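Local structure of naphthalene dioxygenase large subunit (Rhodococcus sp., 2B1X) at residues 38-42 and 65-69; 144-148 and 157-163. The protein forms the large subunit of a Rieske-type oxygenase, combining a [2Fe-2S] domain with a catalytic domain that holds an iron(III) ion. One frame throughout, in Å; residues are numbered along the deposited sequence.

Overall arrangement
Interactions 1 and 2 follow one another along the chain and lie on the same side of its centre, their own centres about 12 Å apart. They share an apolar seam. I66, at the end of strand 60-66 in interaction 1, places CD1 3.6 Å from CE of M145 in interaction 2, while L159 CD2 approaches I66 CG2 at 3.7 Å. Interaction 1 ties helix 31-40 to a hairpin turn of the Rieske domain; interaction 2 closes the open end of hairpin 147-158. Both touch a neighbouring copy of the large subunit. Neither supplies a residue to the Fe2/S2 cluster pocket (C88, H90, C108 and H111 among others) or to the iron(III) site of H216, H221 and D372.

Interaction 1: 38-42 and 65-69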
loop_
_atom_site.group_PDB
_atom_site.type_symbol
_atom_site.label_atom_id
_atom_site.label_comp_id
_atom_site.label_asym_id
_atom_site.label_seq_id
_atom_site.Cartn_x
_atom_site.Cartn_y
_atom_site.Cartn_z
ATOM N N ARG A 38 10.938 7.092 -18.911
ATOM C CA ARG A 38 11.444 8.054 -17.936
ATOM C C ARG A 38 12.716 8.713 -18.451
ATOM O O ARG A 38 12.872 9.914 -18.349
ATOM C CB ARG A 38 11.726 7.352 -16.584
ATOM C CG ARG A 38 12.371 8.226 -15.524
ATOM C CD ARG A 38 12.799 7.459 -14.245
ATOM N NE ARG A 38 11.656 7.034 -13.410
ATOM C CZ ARG A 38 11.230 5.771 -13.280
ATOM N NH1 ARG A 38 11.826 4.779 -13.917
ATOM N NH2 ARG A 38 10.196 5.500 -12.471
ATOM N N GLU A 39 13.637 7.919 -18.989
ATOM C CA GLU A 39 14.846 8.497 -19.550
ATOM C C GLU A 39 14.596 9.114 -20.945
ATOM O O GLU A 39 14.986 10.266 -21.223
ATOM C CB GLU A 39 15.915 7.418 -19.647
ATOM C CG GLU A 39 17.252 7.909 -20.191
ATOM C CD GLU A 39 18.178 6.762 -20.552
ATOM O OE1 GLU A 39 18.700 6.114 -19.614
ATOM O OE2 GLU A 39 18.369 6.507 -21.772
ATOM N N ARG A 40 13.964 8.346 -21.827
ATOM C CA ARG A 40 13.944 8.702 -23.232
ATOM C C ARG A 40 12.945 9.784 -23.555
ATOM O O ARG A 40 13.194 10.575 -24.471
ATOM C CB ARG A 40 13.766 7.480 -24.116
ATOM C CG ARG A 40 14.970 6.596 -23.997
ATOM C CD ARG A 40 15.338 5.826 -25.191
ATOM N NE ARG A 40 16.555 5.056 -24.926
ATOM C CZ ARG A 40 17.027 4.089 -25.703
ATOM N NH1 ARG A 40 16.381 3.746 -26.830
ATOM N NH2 ARG A 40 18.154 3.480 -25.339
ATOM N N ILE A 41 11.845 9.855 -22.797
ATOM C CA ILE A 41 10.944 11.007 -22.938
ATOM C C ILE A 41 11.238 12.094 -21.911
ATOM O O ILE A 41 11.597 13.180 -22.292
ATOM C CB ILE A 41 9.431 10.600 -22.909
ATOM C CG1 ILE A 41 8.959 10.227 -24.323
ATOM C CG2 ILE A 41 8.584 11.736 -22.452
ATOM C CD1 ILE A 41 9.355 8.877 -24.762
ATOM N N PHE A 42 11.129 11.770 -20.619
ATOM C CA PHE A 42 11.172 12.790 -19.570
ATOM C C PHE A 42 12.566 13.316 -19.278
ATOM O O PHE A 42 12.719 14.414 -18.727
ATOM C CB PHE A 42 10.385 12.350 -18.315
ATOM C CG PHE A 42 8.896 12.233 -18.566
ATOM C CD1 PHE A 42 8.291 10.970 -18.712
ATOM C CD2 PHE A 42 8.111 13.369 -18.727
ATOM C CE1 PHE A 42 6.965 10.852 -18.995
ATOM C CE2 PHE A 42 6.745 13.271 -19.002
ATOM C CZ PHE A 42 6.159 12.021 -19.141
ATOM N N TYR A 65 8.007 19.303 -10.764
ATOM C CA TYR A 65 8.688 18.033 -11.077
ATOM C C TYR A 65 9.021 17.784 -12.535
ATOM O O TYR A 65 8.296 18.242 -13.434
ATOM C CB TYR A 65 7.810 16.842 -10.637
ATOM C CG TYR A 65 7.538 16.844 -9.193
ATOM C CD1 TYR A 65 6.570 17.660 -8.639
ATOM C CD2 TYR A 65 8.316 16.048 -8.340
ATOM C CE1 TYR A 65 6.344 17.673 -7.240
ATOM C CE2 TYR A 65 8.076 16.025 -6.991
ATOM C CZ TYR A 65 7.098 16.850 -6.441
ATOM O OH TYR A 65 6.931 16.838 -5.068
ATOM N N ILE A 66 10.085 17.029 -12.755
ATOM C CA ILE A 66 10.195 16.207 -13.950
ATOM C C ILE A 66 10.327 14.802 -13.453
ATOM O O ILE A 66 11.357 14.427 -12.866
ATOM C CB ILE A 66 11.362 16.639 -14.890
ATOM C CG1 ILE A 66 11.191 18.134 -15.276
ATOM C CG2 ILE A 66 11.387 15.754 -16.116
ATOM C CD1 ILE A 66 12.278 18.738 -16.187
ATOM N N SER A 67 9.257 14.029 -13.651
ATOM C CA SER A 67 9.119 12.711 -13.055
ATOM C C SER A 67 9.435 12.764 -11.555
ATOM O O SER A 67 8.872 13.579 -10.872
ATOM C CB SER A 67 9.924 11.649 -13.825
ATOM O OG SER A 67 9.494 11.653 -15.194
ATOM N N GLU A 68 10.316 11.906 -11.051
ATOM C CA GLU A 68 10.634 11.885 -9.635
ATOM C C GLU A 68 11.556 13.058 -9.251
ATOM O O GLU A 68 11.808 13.291 -8.053
ATOM C CB GLU A 68 11.329 10.541 -9.248
ATOM C CG GLU A 68 10.461 9.275 -9.312
ATOM C CD GLU A 68 10.286 8.729 -10.718
ATOM O OE1 GLU A 68 11.023 9.116 -11.640
ATOM O OE2 GLU A 68 9.383 7.896 -10.916
ATOM N N ASP A 69 12.134 13.770 -10.222
ATOM C CA ASP A 69 13.024 14.877 -9.841
ATOM C C ASP A 69 12.242 16.103 -9.412
ATOM O O ASP A 69 11.317 16.549 -10.111
ATOM C CB ASP A 69 13.987 15.269 -10.938
ATOM C CG ASP A 69 15.144 14.312 -11.036
ATOM O OD1 ASP A 69 15.942 14.228 -10.064
ATOM O OD2 ASP A 69 15.297 13.592 -12.046
#
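R38 of helix 31-40 reaches across to E68 in the tight beta hairpin that connects strands 60-66 and 69-75. The hairpin reverses through a type II' turn, with S67 and E68 at its corners and paired backbone bonds between I66 and D69. The R38 and E68 side chains cross at about a right angle, and the guanidinium grips the carboxylate side-on, one nitrogen to each oxygen. Both oxygens lie near the guanidinium plane, but the carboxylate is turned 49° from it, and both are met well out of the carboxylate plane, OE1 on its syn side and OE2 from above. The bond from R38 NE to E68 OE1 is 2.8 Å, and the one from NH2 to OE2 is 3.0 Å. The remaining nitrogen, NH1, pairs with D35, so the guanidinium is held between two carboxylates. Deeper in the contact, F42 presents CB to the turn, and S67 OG lies 3.3 Å from F42 CB, oblique to the ring. W203 meets the same ring edge-to-face. I66 completes the buried part: its CG2 branch, anti to the backbone N, comes within 3.2 Å of F42 O.

Interaction 2: 144-148 and 157-163; sequences PMPNL and GSLDPHA
N147 and S158 form an antiparallel hydrogen-bonded pair at the open end of the beta hairpin made by strands 147-151 and 154-158. Its two backbone bonds run from N147 N to S158 O and from S158 N to N147 O, the second 2.8 Å long. The N147 side chain adds a third bond: ND2 donates almost straight to D160 O (2.8 Å, 170°), which lies in the amide plane and is met on a lone pair. D160 O also accepts from A163 N at the start of a type I turn. Water 1 bridges N147 ND2 and A163 O. S158 OG accepts from D160 N in an ST turn and is also hydrogen-bonded to H44 O, and D160 OD1 closes an Asx turn. Apolar contacts join M145 and P146 to L159. M145 turns at chi2 (65°), setting SD 3.8 Å from L159 CD1, the two side chains crossing at about a right angle; P146 runs alongside L159, its CD 4.1 Å from L159 CD1. Strand 154-158 is the middle of a three-stranded antiparallel sheet, G157 joined to V47 of strand 47-51 by a backbone hydrogen bond, while M145 and L159 pack on F71 of strand 69-75.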
loop_
_atom_site.group_PDB
_atom_site.type_symbol
_atom_site.label_atom_id
_atom_site.label_comp_id
_atom_site.label_asym_id
_atom_site.label_seq_id
_atom_site.Cartn_x
_atom_site.Cartn_y
_atom_site.Cartn_z
ATOM N N PRO A 144 21.389 23.569 -11.258
ATOM C CA PRO A 144 20.384 24.187 -12.113
ATOM C C PRO A 144 19.673 23.122 -12.948
ATOM O O PRO A 144 20.258 22.071 -13.257
ATOM C CB PRO A 144 21.212 25.116 -13.031
ATOM C CG PRO A 144 22.605 25.084 -12.563
ATOM C CD PRO A 144 22.768 23.852 -11.711
ATOM N N MET A 145 18.409 23.373 -13.247
ATOM C CA MET A 145 17.730 22.715 -14.374
ATOM C C MET A 145 18.632 22.904 -15.610
ATOM O O MET A 145 18.982 24.034 -15.935
ATOM C CB MET A 145 16.379 23.402 -14.607
ATOM C CG MET A 145 15.574 22.909 -15.832
ATOM S SD MET A 145 15.093 21.158 -15.558
ATOM C CE MET A 145 13.761 21.487 -14.357
ATOM N N PRO A 146 19.038 21.813 -16.260
ATOM C CA PRO A 146 19.969 21.886 -17.390
ATOM C C PRO A 146 19.477 22.819 -18.482
ATOM O O PRO A 146 20.274 23.546 -19.029
ATOM C CB PRO A 146 20.031 20.435 -17.884
ATOM C CG PRO A 146 19.748 19.622 -16.648
ATOM C CD PRO A 146 18.686 20.415 -15.919
ATOM N N ASN A 147 18.183 22.791 -18.792
ATOM C CA ASN A 147 17.615 23.732 -19.730
ATOM C C ASN A 147 16.311 24.327 -19.168
ATOM O O ASN A 147 15.384 23.594 -18.821
ATOM C CB ASN A 147 17.392 23.050 -21.092
ATOM C CG ASN A 147 18.334 23.554 -22.157
ATOM O OD1 ASN A 147 18.445 24.750 -22.374
ATOM N ND2 ASN A 147 18.992 22.648 -22.840
ATOM N N LEU A 148 16.262 25.649 -19.055
ATOM C CA LEU A 148 15.075 26.318 -18.527
ATOM C C LEU A 148 14.685 27.467 -19.437
ATOM O O LEU A 148 15.540 28.247 -19.856
ATOM C CB LEU A 148 15.324 26.855 -17.109
ATOM C CG LEU A 148 14.149 27.484 -16.322
ATOM C CD1 LEU A 148 13.224 26.444 -15.708
ATOM C CD2 LEU A 148 14.677 28.422 -15.202
ATOM N N GLY A 157 11.044 23.100 -18.425
ATOM C CA GLY A 157 12.397 22.633 -18.226
ATOM C C GLY A 157 12.685 21.355 -18.963
ATOM O O GLY A 157 11.776 20.547 -19.283
ATOM N N SER A 158 13.952 21.174 -19.277
ATOM C CA SER A 158 14.402 19.931 -19.884
ATOM C C SER A 158 15.639 19.454 -19.131
ATOM O O SER A 158 16.487 20.259 -18.713
ATOM C CB SER A 158 14.692 20.097 -21.385
ATOM O OG SER A 158 15.440 18.979 -21.856
ATOM N N LEU A 159 15.733 18.146 -18.960
ATOM C CA LEU A 159 16.891 17.543 -18.305
ATOM C C LEU A 159 18.122 17.432 -19.220
ATOM O O LEU A 159 19.214 17.040 -18.765
ATOM C CB LEU A 159 16.486 16.163 -17.767
ATOM C CG LEU A 159 16.145 16.068 -16.277
ATOM C CD1 LEU A 159 15.932 17.419 -15.525
ATOM C CD2 LEU A 159 15.049 15.049 -15.979
ATOM N N ASP A 160 17.935 17.747 -20.503
ATOM C CA ASP A 160 18.949 17.556 -21.533
ATOM C C ASP A 160 19.623 18.905 -21.846
ATOM O O ASP A 160 18.970 19.847 -22.326
ATOM C CB ASP A 160 18.287 16.940 -22.775
ATOM C CG ASP A 160 19.251 16.729 -23.941
ATOM O OD1 ASP A 160 20.478 16.982 -23.827
ATOM O OD2 ASP A 160 18.839 16.271 -25.016
ATOM N N PRO A 161 20.902 19.029 -21.505
ATOM C CA PRO A 161 21.631 20.277 -21.741
ATOM C C PRO A 161 21.748 20.605 -23.224
ATOM O O PRO A 161 21.920 21.781 -23.557
ATOM C CB PRO A 161 23.014 20.016 -21.098
ATOM C CG PRO A 161 23.102 18.598 -20.911
ATOM C CD PRO A 161 21.734 18.017 -20.845
ATOM N N HIS A 162 21.604 19.598 -24.086
ATOM C CA HIS A 162 21.769 19.764 -25.538
ATOM C C HIS A 162 20.430 19.763 -26.297
ATOM O O HIS A 162 20.406 19.609 -27.513
ATOM C CB HIS A 162 22.698 18.680 -26.101
ATOM C CG HIS A 162 24.003 18.578 -25.387
ATOM N ND1 HIS A 162 24.901 19.622 -25.328
ATOM C CD2 HIS A 162 24.554 17.567 -24.673
ATOM C CE1 HIS A 162 25.954 19.258 -24.622
ATOM N NE2 HIS A 162 25.767 18.016 -24.207
ATOM N N ALA A 163 19.333 19.945 -25.569
ATOM C CA ALA A 163 18.013 20.034 -26.162
ATOM C C ALA A 163 17.942 21.185 -27.164
ATOM O O ALA A 163 18.649 22.200 -27.031
ATOM C CB ALA A 163 16.982 20.222 -25.099
HETATM O O HOH W 1 20.375 23.377 -25.484
#